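Local structure of type 4 fimbrial biogenesis protein PilY1 (Pseudomonas aeruginosa, 3HX6) at residues V154-L159 with P198-L203; W181-D186 with G233-K238; H337-G342 with N421-D426; T522-L527 with E547-N552; T531-E536 with E541-G546. The protein primes assembly of type IV pili and supports calcium-dependent twitching motility and adhesion to host cells, this chain being its C-terminal beta-propeller domain. The protein carries 3 engineered substitutions. One frame throughout, in Å; residues are numbered along the deposited sequence.

Contact 1 of 5, residues V154-L159 with P198-L203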
# COMPACT_ATOMS: atom_id res chain seq x y z
N VAL A 154 3.03 -21.65 6.98
CA VAL A 154 3.27 -22.93 6.36
C VAL A 154 3.45 -22.81 4.86
O VAL A 154 3.08 -21.80 4.26
CB VAL A 154 2.11 -23.91 6.65
CG1 VAL A 154 0.84 -23.46 5.92
CG2 VAL A 154 2.49 -25.32 6.24
N LEU A 155 4.05 -23.84 4.27
CA LEU A 155 4.27 -23.89 2.83
C LEU A 155 3.80 -25.27 2.39
O LEU A 155 4.23 -26.28 2.93
CB LEU A 155 5.76 -23.70 2.50
CG LEU A 155 6.15 -23.79 1.02
CD1 LEU A 155 7.49 -23.09 0.79
CD2 LEU A 155 6.23 -25.25 0.60
N ILE A 156 2.88 -25.30 1.43
CA ILE A 156 2.37 -26.56 0.92
C ILE A 156 2.89 -26.75 -0.50
O ILE A 156 2.71 -25.90 -1.36
CB ILE A 156 0.82 -26.59 0.94
CG1 ILE A 156 0.31 -26.53 2.39
CG2 ILE A 156 0.31 -27.89 0.34
CD1 ILE A 156 0.51 -25.22 3.07
N GLY A 157 3.57 -27.87 -0.72
CA GLY A 157 4.11 -28.15 -2.04
C GLY A 157 3.65 -29.50 -2.54
O GLY A 157 2.92 -30.20 -1.85
N SER A 158 4.05 -29.87 -3.75
CA SER A 158 3.66 -31.17 -4.29
C SER A 158 4.76 -31.68 -5.21
O SER A 158 5.65 -30.93 -5.60
CB SER A 158 2.35 -31.06 -5.08
OG SER A 158 2.59 -30.62 -6.41
N LEU A 159 4.70 -32.97 -5.54
CA LEU A 159 5.69 -33.60 -6.40
C LEU A 159 5.50 -33.19 -7.86
O LEU A 159 6.28 -33.59 -8.73
CB LEU A 159 5.61 -35.12 -6.27
CG LEU A 159 5.69 -35.67 -4.84
CD1 LEU A 159 5.81 -37.18 -4.87
CD2 LEU A 159 6.89 -35.06 -4.12
N PRO A 198 -3.49 -25.76 -3.53
CA PRO A 198 -4.30 -25.92 -2.32
C PRO A 198 -4.60 -24.60 -1.64
O PRO A 198 -3.93 -23.59 -1.88
CB PRO A 198 -3.42 -26.82 -1.46
CG PRO A 198 -2.04 -26.36 -1.80
CD PRO A 198 -2.10 -26.20 -3.31
N THR A 199 -5.63 -24.62 -0.80
CA THR A 199 -6.00 -23.45 -0.02
C THR A 199 -5.81 -23.89 1.42
O THR A 199 -6.09 -25.04 1.77
CB THR A 199 -7.48 -23.04 -0.23
OG1 THR A 199 -7.63 -22.37 -1.49
CG2 THR A 199 -7.94 -22.09 0.88
N VAL A 200 -5.30 -22.99 2.25
CA VAL A 200 -5.09 -23.28 3.66
C VAL A 200 -6.15 -22.47 4.37
O VAL A 200 -6.20 -21.25 4.25
CB VAL A 200 -3.71 -22.84 4.12
CG1 VAL A 200 -3.57 -23.07 5.62
CG2 VAL A 200 -2.64 -23.63 3.36
N ALA A 201 -7.02 -23.14 5.12
CA ALA A 201 -8.08 -22.41 5.79
C ALA A 201 -8.60 -23.05 7.05
O ALA A 201 -8.34 -24.22 7.34
CB ALA A 201 -9.23 -22.19 4.81
N ARG A 202 -9.34 -22.26 7.81
CA ARG A 202 -9.95 -22.72 9.05
C ARG A 202 -11.31 -23.28 8.68
O ARG A 202 -12.08 -22.64 7.96
CB ARG A 202 -10.12 -21.55 10.01
CG ARG A 202 -10.82 -21.91 11.31
CD ARG A 202 -10.06 -22.95 12.09
NE ARG A 202 -10.23 -22.75 13.53
CZ ARG A 202 -11.38 -22.88 14.17
NH1 ARG A 202 -12.49 -23.21 13.52
NH2 ARG A 202 -11.43 -22.65 15.48
N LEU A 203 -11.60 -24.48 9.16
CA LEU A 203 -12.88 -25.11 8.85
C LEU A 203 -13.75 -25.27 10.09
O LEU A 203 -13.30 -25.09 11.23
CB LEU A 203 -12.66 -26.48 8.19
CG LEU A 203 -11.76 -26.49 6.95
CD1 LEU A 203 -11.70 -27.90 6.37
CD2 LEU A 203 -12.28 -25.52 5.92
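Ile156 divides its two branches between Pro198 and Val200, and this fork carries most of the contact. With chi1 at -65°, CG2 lies anti to the backbone N and CG1 lies beside it, which sends the branches to different partners. Ile156 CG2 rests against Pro198 CG at 3.5 Å, and Ile156 CB lies behind that touch, 4.0 Å from the same Pro198 CG. The isoleucine and the proline ring run alongside each other, pointing opposite ways. The second branch is bent at chi2 (70°), and its terminal Ile156 CD1 comes 3.5 Å from Val200 CG2, here with the two side chains set aslant. Val200 offers that methyl because CG2, not CG1, takes the position beside its own backbone N. Val154, two residues before Ile156, adds a looser touch: its CG1 stands 4.3 Å from Val200 CG2. All three touches are between apolar side chains; the nearest CA atoms, those of Ile156 and Pro198, are 7.4 Å apart, too far for strand pairing, and side chains alone bridge the gap. Such face-to-face packing of sheets is how neighbouring blades of a beta-propeller adhere. Strand 150-158 is the second strand of one four-stranded blade and strand 199-202 begins the next; Val141 and Ala143 of strand 141-147 and Val210 of strand 208-213 complete the apolar layer between them.

Contact 2 of 5, residues W181-D186 with G233-K238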
# COMPACT_ATOMS: atom_id res chain seq x y z
N TRP A 181 4.60 -32.79 7.26
CA TRP A 181 4.15 -34.07 6.77
C TRP A 181 4.31 -34.25 5.26
O TRP A 181 4.56 -33.29 4.52
CB TRP A 181 2.68 -34.33 7.15
CG TRP A 181 1.73 -33.17 6.94
CD1 TRP A 181 1.26 -32.31 7.89
CD2 TRP A 181 1.13 -32.76 5.70
NE1 TRP A 181 0.40 -31.40 7.32
CE2 TRP A 181 0.30 -31.65 5.98
CE3 TRP A 181 1.21 -33.23 4.38
CZ2 TRP A 181 -0.44 -31.00 4.99
CZ3 TRP A 181 0.47 -32.57 3.39
CH2 TRP A 181 -0.34 -31.47 3.71
N GLU A 182 4.16 -35.49 4.83
CA GLU A 182 4.26 -35.87 3.43
C GLU A 182 3.13 -36.84 3.16
O GLU A 182 2.94 -37.81 3.89
CB GLU A 182 5.59 -36.57 3.15
CG GLU A 182 6.82 -35.69 3.28
CD GLU A 182 8.09 -36.45 2.94
OE1 GLU A 182 8.40 -37.44 3.64
OE2 GLU A 182 8.78 -36.05 1.97
N ILE A 183 2.37 -36.58 2.10
CA ILE A 183 1.26 -37.45 1.73
C ILE A 183 1.57 -38.11 0.40
O ILE A 183 2.14 -37.48 -0.50
CB ILE A 183 -0.05 -36.65 1.57
CG1 ILE A 183 -0.45 -36.02 2.90
CG2 ILE A 183 -1.17 -37.57 1.08
CD1 ILE A 183 -1.78 -35.29 2.85
N GLY A 184 1.21 -39.38 0.27
CA GLY A 184 1.43 -40.12 -0.95
C GLY A 184 0.21 -40.99 -1.19
O GLY A 184 -0.75 -40.91 -0.43
N VAL A 185 0.25 -41.82 -2.24
CA VAL A 185 -0.89 -42.68 -2.52
C VAL A 185 -1.12 -43.62 -1.34
O VAL A 185 -2.25 -44.04 -1.08
CB VAL A 185 -0.69 -43.51 -3.80
CG1 VAL A 185 -0.63 -42.58 -5.00
CG2 VAL A 185 0.58 -44.35 -3.70
N ASP A 186 -0.05 -43.94 -0.63
CA ASP A 186 -0.15 -44.82 0.53
C ASP A 186 -1.08 -44.23 1.59
O ASP A 186 -1.82 -44.95 2.25
CB ASP A 186 1.24 -45.04 1.14
CG ASP A 186 2.08 -46.02 0.34
OD1 ASP A 186 3.32 -45.96 0.46
OD2 ASP A 186 1.50 -46.84 -0.39
N GLY A 233 -1.57 -33.87 8.73
CA GLY A 233 -1.45 -34.35 7.37
C GLY A 233 -2.43 -35.50 7.17
O GLY A 233 -2.48 -36.12 6.12
N ALA A 234 -3.21 -35.78 8.21
CA ALA A 234 -4.20 -36.85 8.12
C ALA A 234 -5.30 -36.40 7.16
O ALA A 234 -5.56 -35.21 7.01
CB ALA A 234 -4.81 -37.13 9.50
N ILE A 235 -5.96 -37.35 6.51
CA ILE A 235 -7.03 -37.00 5.61
C ILE A 235 -8.30 -36.84 6.45
O ILE A 235 -9.00 -37.81 6.72
CB ILE A 235 -7.26 -38.09 4.54
CG1 ILE A 235 -5.95 -38.37 3.79
CG2 ILE A 235 -8.35 -37.65 3.57
CD1 ILE A 235 -5.35 -37.14 3.11
N THR A 236 -8.58 -35.61 6.88
CA THR A 236 -9.76 -35.35 7.71
C THR A 236 -11.04 -35.77 6.99
O THR A 236 -11.95 -36.33 7.60
CB THR A 236 -9.85 -33.86 8.09
OG1 THR A 236 -8.70 -33.50 8.86
CG2 THR A 236 -11.11 -33.59 8.91
N ARG A 237 -11.09 -35.51 5.69
CA ARG A 237 -12.24 -35.88 4.88
C ARG A 237 -11.89 -35.89 3.41
O ARG A 237 -11.15 -35.02 2.92
CB ARG A 237 -13.43 -34.92 5.06
CG ARG A 237 -14.41 -35.26 6.19
CD ARG A 237 -14.89 -36.71 6.15
NE ARG A 237 -15.66 -37.08 4.96
CZ ARG A 237 -16.92 -36.73 4.71
NH1 ARG A 237 -17.59 -35.97 5.57
NH2 ARG A 237 -17.53 -37.16 3.62
N LYS A 238 -12.41 -36.88 2.71
CA LYS A 238 -12.23 -36.99 1.27
C LYS A 238 -13.66 -36.93 0.77
O LYS A 238 -14.49 -37.78 1.12
CB LYS A 238 -11.59 -38.32 0.88
CG LYS A 238 -11.61 -38.58 -0.62
CD LYS A 238 -10.36 -39.31 -1.10
CE LYS A 238 -10.17 -40.66 -0.43
NZ LYS A 238 -11.08 -41.70 -0.94
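An outer part of the interface between two propeller blades is built here, where Trp181 and Ile183 on the edge strand of one blade meet the turn at Gly233 that leads into the edge strand of the next. Gly233 CA sits over the five-membered ring of the Trp181 indole, 3.2 Å from its centroid and only 2° off the ring normal, a CH-pi contact over the face. Gly233 N hangs over the same face, 3.3 Å from Trp181 CD1. The indole is fixed in its own plane by Trp181 NE1, which bonds to the backbone O of Met230, just before the turn. With no side chain at Gly233, its CA itself lies against the indole, at a positive phi of 83°. Beside the ring, Ile183 CD1 touches the carbonyl oxygen Gly233 O at 3.4 Å and, methyl to methyl, Ile235 CD1 at 4.0 Å. Strand 165-170 pairs with strand 178-184 behind the first segment, while Ile228 of strand 223-229 lies against both Trp181 and Ile183 from the second blade.

Contact 3 of 5, residues H337-G342 with N421-D426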
# COMPACT_ATOMS: atom_id res chain seq x y z
N HIS A 337 -23.70 -11.61 -6.02
CA HIS A 337 -24.61 -11.22 -7.09
C HIS A 337 -25.12 -9.79 -6.85
O HIS A 337 -25.27 -9.36 -5.71
CB HIS A 337 -25.77 -12.21 -7.15
CG HIS A 337 -26.63 -12.06 -8.37
ND1 HIS A 337 -27.62 -11.11 -8.47
CD2 HIS A 337 -26.63 -12.74 -9.54
CE1 HIS A 337 -28.20 -11.21 -9.66
NE2 HIS A 337 -27.61 -12.19 -10.33
N PRO A 338 -25.37 -9.03 -7.93
CA PRO A 338 -25.87 -7.65 -7.81
C PRO A 338 -27.11 -7.49 -6.94
O PRO A 338 -27.29 -6.46 -6.30
CB PRO A 338 -26.13 -7.25 -9.26
CG PRO A 338 -25.07 -8.00 -10.00
CD PRO A 338 -25.09 -9.37 -9.34
N THR A 339 -27.97 -8.50 -6.92
CA THR A 339 -29.20 -8.45 -6.13
C THR A 339 -28.94 -8.79 -4.67
O THR A 339 -29.83 -8.70 -3.83
CB THR A 339 -30.26 -9.45 -6.64
OG1 THR A 339 -29.72 -10.78 -6.57
CG2 THR A 339 -30.65 -9.14 -8.07
N ARG A 340 -27.70 -9.19 -4.39
CA ARG A 340 -27.28 -9.57 -3.04
C ARG A 340 -27.79 -10.95 -2.65
O ARG A 340 -27.59 -11.39 -1.51
CB ARG A 340 -27.71 -8.52 -2.01
CG ARG A 340 -26.97 -7.20 -2.15
CD ARG A 340 -27.08 -6.36 -0.89
NE ARG A 340 -26.24 -6.87 0.19
CZ ARG A 340 -24.91 -6.79 0.21
NH1 ARG A 340 -24.26 -6.23 -0.80
NH2 ARG A 340 -24.23 -7.29 1.24
N LYS A 341 -28.45 -11.63 -3.58
CA LYS A 341 -28.91 -12.98 -3.31
C LYS A 341 -27.96 -13.94 -4.02
O LYS A 341 -27.86 -13.92 -5.25
CB LYS A 341 -30.32 -13.22 -3.85
CG LYS A 341 -30.78 -14.66 -3.61
CD LYS A 341 -32.11 -14.95 -4.27
CE LYS A 341 -32.55 -16.37 -3.99
NZ LYS A 341 -33.85 -16.70 -4.66
N GLY A 342 -27.27 -14.77 -3.25
CA GLY A 342 -26.36 -15.72 -3.86
C GLY A 342 -25.09 -15.09 -4.40
O GLY A 342 -24.80 -13.91 -4.16
N ASN A 421 -29.96 -10.45 -18.10
CA ASN A 421 -31.29 -10.28 -17.53
C ASN A 421 -31.49 -11.41 -16.53
O ASN A 421 -31.90 -12.51 -16.90
CB ASN A 421 -32.36 -10.33 -18.61
CG ASN A 421 -33.72 -9.90 -18.10
OD1 ASN A 421 -34.74 -10.11 -18.76
ND2 ASN A 421 -33.75 -9.28 -16.92
N TRP A 422 -31.21 -11.13 -15.27
CA TRP A 422 -31.31 -12.12 -14.22
C TRP A 422 -32.71 -12.61 -13.86
O TRP A 422 -32.93 -13.81 -13.70
CB TRP A 422 -30.64 -11.61 -12.94
CG TRP A 422 -29.22 -11.15 -13.12
CD1 TRP A 422 -28.78 -9.86 -13.19
CD2 TRP A 422 -28.05 -11.98 -13.21
NE1 TRP A 422 -27.41 -9.83 -13.30
CE2 TRP A 422 -26.94 -11.12 -13.32
CE3 TRP A 422 -27.84 -13.36 -13.19
CZ2 TRP A 422 -25.63 -11.60 -13.42
CZ3 TRP A 422 -26.53 -13.84 -13.29
CH2 TRP A 422 -25.45 -12.96 -13.40
N LEU A 423 -33.65 -11.68 -13.71
CA LEU A 423 -35.01 -12.05 -13.31
C LEU A 423 -36.12 -11.54 -14.22
O LEU A 423 -35.98 -10.49 -14.84
CB LEU A 423 -35.31 -11.53 -11.90
CG LEU A 423 -34.51 -11.94 -10.66
CD1 LEU A 423 -34.44 -13.46 -10.58
CD2 LEU A 423 -33.12 -11.33 -10.72
N ASN A 424 -37.22 -12.29 -14.30
CA ASN A 424 -38.37 -11.85 -15.08
C ASN A 424 -39.13 -10.94 -14.13
O ASN A 424 -38.72 -10.76 -12.98
CB ASN A 424 -39.27 -13.02 -15.47
CG ASN A 424 -38.70 -13.85 -16.59
OD1 ASN A 424 -38.08 -13.33 -17.52
ND2 ASN A 424 -38.92 -15.16 -16.53
N ASN A 425 -40.23 -10.35 -14.59
CA ASN A 425 -40.99 -9.47 -13.72
C ASN A 425 -41.70 -10.25 -12.61
O ASN A 425 -42.13 -9.67 -11.61
CB ASN A 425 -42.01 -8.66 -14.54
CG ASN A 425 -41.34 -7.72 -15.54
OD1 ASN A 425 -40.37 -7.03 -15.22
ND2 ASN A 425 -41.86 -7.70 -16.76
N ASP A 426 -41.81 -11.57 -12.78
CA ASP A 426 -42.45 -12.43 -11.78
C ASP A 426 -41.50 -12.65 -10.62
O ASP A 426 -41.91 -12.98 -9.51
CB ASP A 426 -42.80 -13.80 -12.35
CG ASP A 426 -43.67 -13.73 -13.58
OD1 ASP A 426 -44.68 -13.00 -13.54
OD2 ASP A 426 -43.33 -14.40 -14.58
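His337 drives the edge of its imidazole into the face of Trp422, and everything tight about this contact lies in that pair. The His337 ring and the six-membered ring of Trp422 have centroids 4.1 Å apart and planes at 72°, a T-shaped arrangement. His337 NE2 points at the middle of the indole, 2.9 Å from Trp422 CD2, a spacing short enough that its exact value is doubtful; His337 CE1 follows at 3.6 Å from Trp422 CG. The imidazole is aimed by its own turn: CG stands anti to the backbone N (chi1 -169°), and Thr339 N gives a straight bond to His337 ND1 at 3.1 Å, tilted somewhat from the ring plane. Trp372 completes an aromatic cluster, stacked on His337 and edge-to-face with Trp422. The outer side is much looser. Thr339 CG2 only brushes Leu423 CD2 at 4.2 Å, and Pro338 CG stands 4.4 Å from Trp422 NE1; Pro338 and Thr339 are exposed, whereas His337 is buried. Within the segment 337-342, Arg340 N bonds to His337 O at 2.8 Å, closing a type I beta turn over residues 337-340, and His337 N reaches Gly342 O. The arrangement is that of a beta hairpin, strands 333-336 and 343-348, whose connecting turn is tied by an edge-to-face aromatic pair to the long loop before strand 433-437.

Contact 4 of 5, residues T522-L527 with E547-N552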
# COMPACT_ATOMS: atom_id res chain seq x y z
N THR A 522 -5.24 -7.05 -22.49
CA THR A 522 -3.96 -6.58 -23.00
C THR A 522 -2.93 -7.69 -22.89
O THR A 522 -2.88 -8.42 -21.90
CB THR A 522 -3.46 -5.33 -22.24
OG1 THR A 522 -2.23 -4.88 -22.83
CG2 THR A 522 -3.22 -5.64 -20.78
N GLU A 523 -2.12 -7.82 -23.94
CA GLU A 523 -1.08 -8.84 -24.01
C GLU A 523 0.12 -8.43 -23.16
O GLU A 523 0.62 -7.31 -23.28
CB GLU A 523 -0.67 -9.02 -25.48
CG GLU A 523 0.39 -10.07 -25.76
CD GLU A 523 0.66 -10.22 -27.24
OE1 GLU A 523 0.98 -9.20 -27.90
OE2 GLU A 523 0.54 -11.35 -27.76
N GLN A 524 0.59 -9.34 -22.30
CA GLN A 524 1.74 -9.05 -21.43
C GLN A 524 2.91 -10.01 -21.64
O GLN A 524 2.75 -11.12 -22.13
CB GLN A 524 1.32 -9.06 -19.96
CG GLN A 524 0.53 -7.82 -19.53
CD GLN A 524 0.47 -7.66 -18.01
OE1 GLN A 524 -0.13 -8.48 -17.31
NE2 GLN A 524 1.08 -6.60 -17.50
N LYS A 525 4.10 -9.55 -21.25
CA LYS A 525 5.33 -10.33 -21.39
C LYS A 525 5.30 -11.71 -20.73
O LYS A 525 4.41 -12.02 -19.94
CB LYS A 525 6.53 -9.54 -20.85
CG LYS A 525 7.04 -8.46 -21.80
CD LYS A 525 8.27 -7.77 -21.23
CE LYS A 525 8.89 -6.80 -22.23
NZ LYS A 525 7.92 -5.77 -22.70
N GLY A 526 6.31 -12.51 -21.08
CA GLY A 526 6.45 -13.87 -20.57
C GLY A 526 5.72 -14.22 -19.29
O GLY A 526 5.70 -13.44 -18.34
N LEU A 527 5.14 -15.41 -19.28
CA LEU A 527 4.39 -15.93 -18.14
C LEU A 527 4.92 -15.50 -16.78
O LEU A 527 6.13 -15.41 -16.57
CB LEU A 527 4.33 -17.45 -18.20
CG LEU A 527 3.48 -18.08 -19.31
CD1 LEU A 527 4.01 -17.71 -20.68
CD2 LEU A 527 3.50 -19.58 -19.13
N GLU A 547 5.68 -6.18 -16.06
CA GLU A 547 4.78 -5.06 -15.90
C GLU A 547 3.71 -5.24 -14.83
O GLU A 547 3.15 -6.32 -14.65
CB GLU A 547 4.07 -4.75 -17.23
CG GLU A 547 4.80 -3.80 -18.18
CD GLU A 547 4.54 -2.33 -17.87
OE1 GLU A 547 3.37 -1.90 -17.93
OE2 GLU A 547 5.52 -1.60 -17.57
N CYS A 548 3.45 -4.15 -14.11
CA CYS A 548 2.42 -4.12 -13.10
C CYS A 548 1.50 -3.04 -13.65
O CYS A 548 1.97 -2.06 -14.21
CB CYS A 548 2.96 -3.65 -11.75
SG CYS A 548 3.91 -4.83 -10.74
N LEU A 549 0.20 -3.23 -13.50
CA LEU A 549 -0.74 -2.24 -14.01
C LEU A 549 -1.64 -1.74 -12.89
O LEU A 549 -2.30 -2.54 -12.22
CB LEU A 549 -1.58 -2.83 -15.13
CG LEU A 549 -0.84 -3.42 -16.34
CD1 LEU A 549 -1.84 -4.07 -17.27
CD2 LEU A 549 -0.07 -2.33 -17.07
N THR A 550 -1.65 -0.43 -12.68
CA THR A 550 -2.52 0.14 -11.67
C THR A 550 -3.93 -0.21 -12.13
O THR A 550 -4.24 -0.10 -13.32
CB THR A 550 -2.37 1.68 -11.60
OG1 THR A 550 -1.00 2.02 -11.34
CG2 THR A 550 -3.25 2.25 -10.49
N VAL A 551 -4.77 -0.65 -11.21
CA VAL A 551 -6.13 -1.02 -11.58
C VAL A 551 -7.21 -0.27 -10.82
O VAL A 551 -7.00 0.20 -9.70
CB VAL A 551 -6.36 -2.53 -11.40
CG1 VAL A 551 -5.53 -3.31 -12.40
CG2 VAL A 551 -6.01 -2.94 -9.98
N ASN A 552 -8.37 -0.16 -11.45
CA ASN A 552 -9.51 0.51 -10.85
C ASN A 552 -10.62 -0.52 -10.67
O ASN A 552 -11.26 -0.93 -11.63
CB ASN A 552 -9.97 1.66 -11.75
CG ASN A 552 -11.26 2.29 -11.27
OD1 ASN A 552 -11.52 2.36 -10.07
ND2 ASN A 552 -12.07 2.77 -12.22
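Gln524 reaches across to Glu547 and Leu549, and its amide nitrogen is where the two segments come closest. From CB the chain leaves with CG beside the backbone N (chi1 -75°) and runs extended beyond it toward strand 548-550, before the amide turns at chi3 (-65°) and sends its two ends to different neighbours. Gln524 NE2 lies 3.5 Å from Glu547 CB; Glu547 O is also 3.5 Å from Gln524 NE2, a packing distance that does not count as a hydrogen bond. The same Gln524 NE2 is 3.9 Å from both Leu549 CG and Leu549 CD1. Gln524 OE1 turns instead to Thr480 OG1 for a hydrogen bond, with Ser544 OG as a weaker partner, and these hold the rotation of the amide. The Gln524 and Glu547 side chains cross nearly at a right angle, with amide and carboxylate planes 84° apart. Alongside, Thr522 CG2 and Leu549 CD1 meet tip to tip at 4.1 Å. The contact thus lays strand 521-524 of the large mixed sheet against the small C-terminal three-stranded sheet. In chemical terms, the amide nitrogen packs against carbon of Glu547 and Leu549, while the amide and carboxylate oxygens take partners outside the two segments: Glu547 OE1 forms a salt bridge with Arg410, which would favour the charged carboxylate, whereas OE2 lies close to Glu79 of the second subunit, which would tend to oppose it.

Contact 5 of 5, residues T531-E536 with E541-G546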
# COMPACT_ATOMS: atom_id res chain seq x y z
N THR A 531 -0.79 -11.35 -9.77
CA THR A 531 -0.75 -11.05 -8.35
C THR A 531 -1.36 -9.68 -8.16
O THR A 531 -1.21 -8.80 -9.01
CB THR A 531 0.70 -11.03 -7.82
OG1 THR A 531 1.28 -12.33 -7.94
CG2 THR A 531 0.71 -10.62 -6.35
N LEU A 532 -2.08 -9.51 -7.07
CA LEU A 532 -2.72 -8.24 -6.77
C LEU A 532 -2.00 -7.64 -5.57
O LEU A 532 -1.84 -8.29 -4.55
CB LEU A 532 -4.21 -8.46 -6.46
CG LEU A 532 -5.13 -7.27 -6.14
CD1 LEU A 532 -4.86 -6.74 -4.76
CD2 LEU A 532 -4.96 -6.18 -7.18
N SER A 533 -1.56 -6.39 -5.71
CA SER A 533 -0.87 -5.71 -4.63
C SER A 533 -1.24 -4.24 -4.61
O SER A 533 -2.10 -3.79 -5.36
CB SER A 533 0.65 -5.86 -4.78
OG SER A 533 1.11 -5.20 -5.95
N THR A 534 -0.58 -3.49 -3.73
CA THR A 534 -0.84 -2.07 -3.60
C THR A 534 0.45 -1.27 -3.73
O THR A 534 1.37 -1.44 -2.93
CB THR A 534 -1.47 -1.76 -2.24
OG1 THR A 534 -2.70 -2.49 -2.11
CG2 THR A 534 -1.75 -0.27 -2.11
N ASN A 535 0.52 -0.42 -4.75
CA ASN A 535 1.71 0.40 -4.95
C ASN A 535 1.67 1.48 -3.87
O ASN A 535 0.61 2.03 -3.58
CB ASN A 535 1.69 1.06 -6.33
CG ASN A 535 3.06 1.60 -6.73
OD1 ASN A 535 4.02 0.84 -6.85
ND2 ASN A 535 3.14 2.91 -6.93
N GLU A 536 2.83 1.77 -3.29
CA GLU A 536 2.93 2.77 -2.24
C GLU A 536 2.13 4.03 -2.54
O GLU A 536 2.64 4.98 -3.14
CB GLU A 536 4.39 3.14 -1.99
CG GLU A 536 4.61 4.04 -0.78
CD GLU A 536 4.21 3.37 0.52
OE1 GLU A 536 3.04 2.93 0.63
OE2 GLU A 536 5.05 3.28 1.44
N GLU A 541 -2.72 -2.64 -7.67
CA GLU A 541 -2.05 -2.93 -8.93
C GLU A 541 -2.12 -4.42 -9.17
O GLU A 541 -2.18 -5.20 -8.23
CB GLU A 541 -0.56 -2.59 -8.88
CG GLU A 541 -0.18 -1.16 -8.67
CD GLU A 541 1.28 -0.94 -9.00
OE1 GLU A 541 2.11 -1.79 -8.59
OE2 GLU A 541 1.59 0.06 -9.67
N VAL A 542 -2.10 -4.81 -10.43
CA VAL A 542 -2.10 -6.22 -10.78
C VAL A 542 -0.80 -6.42 -11.54
O VAL A 542 -0.50 -5.69 -12.48
CB VAL A 542 -3.32 -6.60 -11.66
CG1 VAL A 542 -3.31 -5.82 -12.97
CG2 VAL A 542 -3.31 -8.10 -11.93
N CYS A 543 -0.01 -7.39 -11.11
CA CYS A 543 1.26 -7.65 -11.77
C CYS A 543 1.29 -9.05 -12.33
O CYS A 543 0.58 -9.94 -11.86
CB CYS A 543 2.42 -7.50 -10.78
SG CYS A 543 2.50 -5.96 -9.80
N SER A 544 2.11 -9.25 -13.35
CA SER A 544 2.26 -10.56 -13.96
C SER A 544 3.74 -10.85 -14.10
O SER A 544 4.29 -11.71 -13.42
CB SER A 544 1.59 -10.59 -15.34
OG SER A 544 2.20 -9.67 -16.22
N SER A 545 4.39 -10.10 -14.98
CA SER A 545 5.81 -10.26 -15.23
C SER A 545 6.28 -9.06 -16.03
O SER A 545 5.71 -8.73 -17.07
CB SER A 545 6.06 -11.54 -16.02
OG SER A 545 7.44 -11.71 -16.29
N GLY A 546 7.33 -8.41 -15.52
CA GLY A 546 7.86 -7.24 -16.20
C GLY A 546 7.00 -6.01 -16.01
O GLY A 546 7.52 -4.91 -15.81
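Thr531 and Cys543 exchange a reciprocal pair of backbone hydrogen bonds, Thr531 N to Cys543 O at 2.9 Å and Cys543 N to Thr531 O at 2.8 Å. Two residues on, Ser533 and Glu541 do the same: Ser533 N reaches Glu541 O at 2.9 Å, and Glu541 N returns to Ser533 O at 2.7 Å. Between these rungs lies the non-hydrogen-bonded pair Leu532 and Val542, their side chains on the face away from Thr531, Ser533, Glu541 and Cys543. Leu532 CD2 folds back to within 3.1 Å of Glu541 O, a tight contact whose exact spacing is doubtful. This is an antiparallel beta hairpin, strands 531-535 and 539-543, and it makes up two-thirds of the small three-stranded sheet. Near the turn that joins the two strands, Asn535 and Glu541 lie aslant with amide and carboxylate planes only 24° apart, one flat group stacked on the other; Asn535 CB is 3.4 Å from Glu541 CD. Glu541 CG sits beside its own backbone N and the chain then runs extended, which lays the carboxylate over Asn535. The asparagine is held in turn by ND2, bonded to Gln537 OE1. Farther out, Cys543 is joined by a disulfide to Cys548 on strand 548-550, against which Glu541 also packs, and Thr534 OG1 bonds to Glu536 O of the second subunit.

Contacts 1 and 2 both lie at the junction of the same two neighbouring propeller blades, with centres 12 Å apart and nearest atoms about 5 Å apart; contact 2, which uses the fourth strands of both blades, is the farther from the chain's centre, at 22 Å against 13 Å. Contacts 4 and 5 form a second cluster with centres 8 Å apart, joined by the disulfide and by a probable hydrogen bond from Leu549 N to Val542 O at 2.8 Å. Contact 3 stands apart, its centre about 35 Å from that of contact 1 and 33 Å from those of contacts 4 and 5. None of the five lies at the calcium site of Asp258, Asn260, Asp262, Val264 and Asp266.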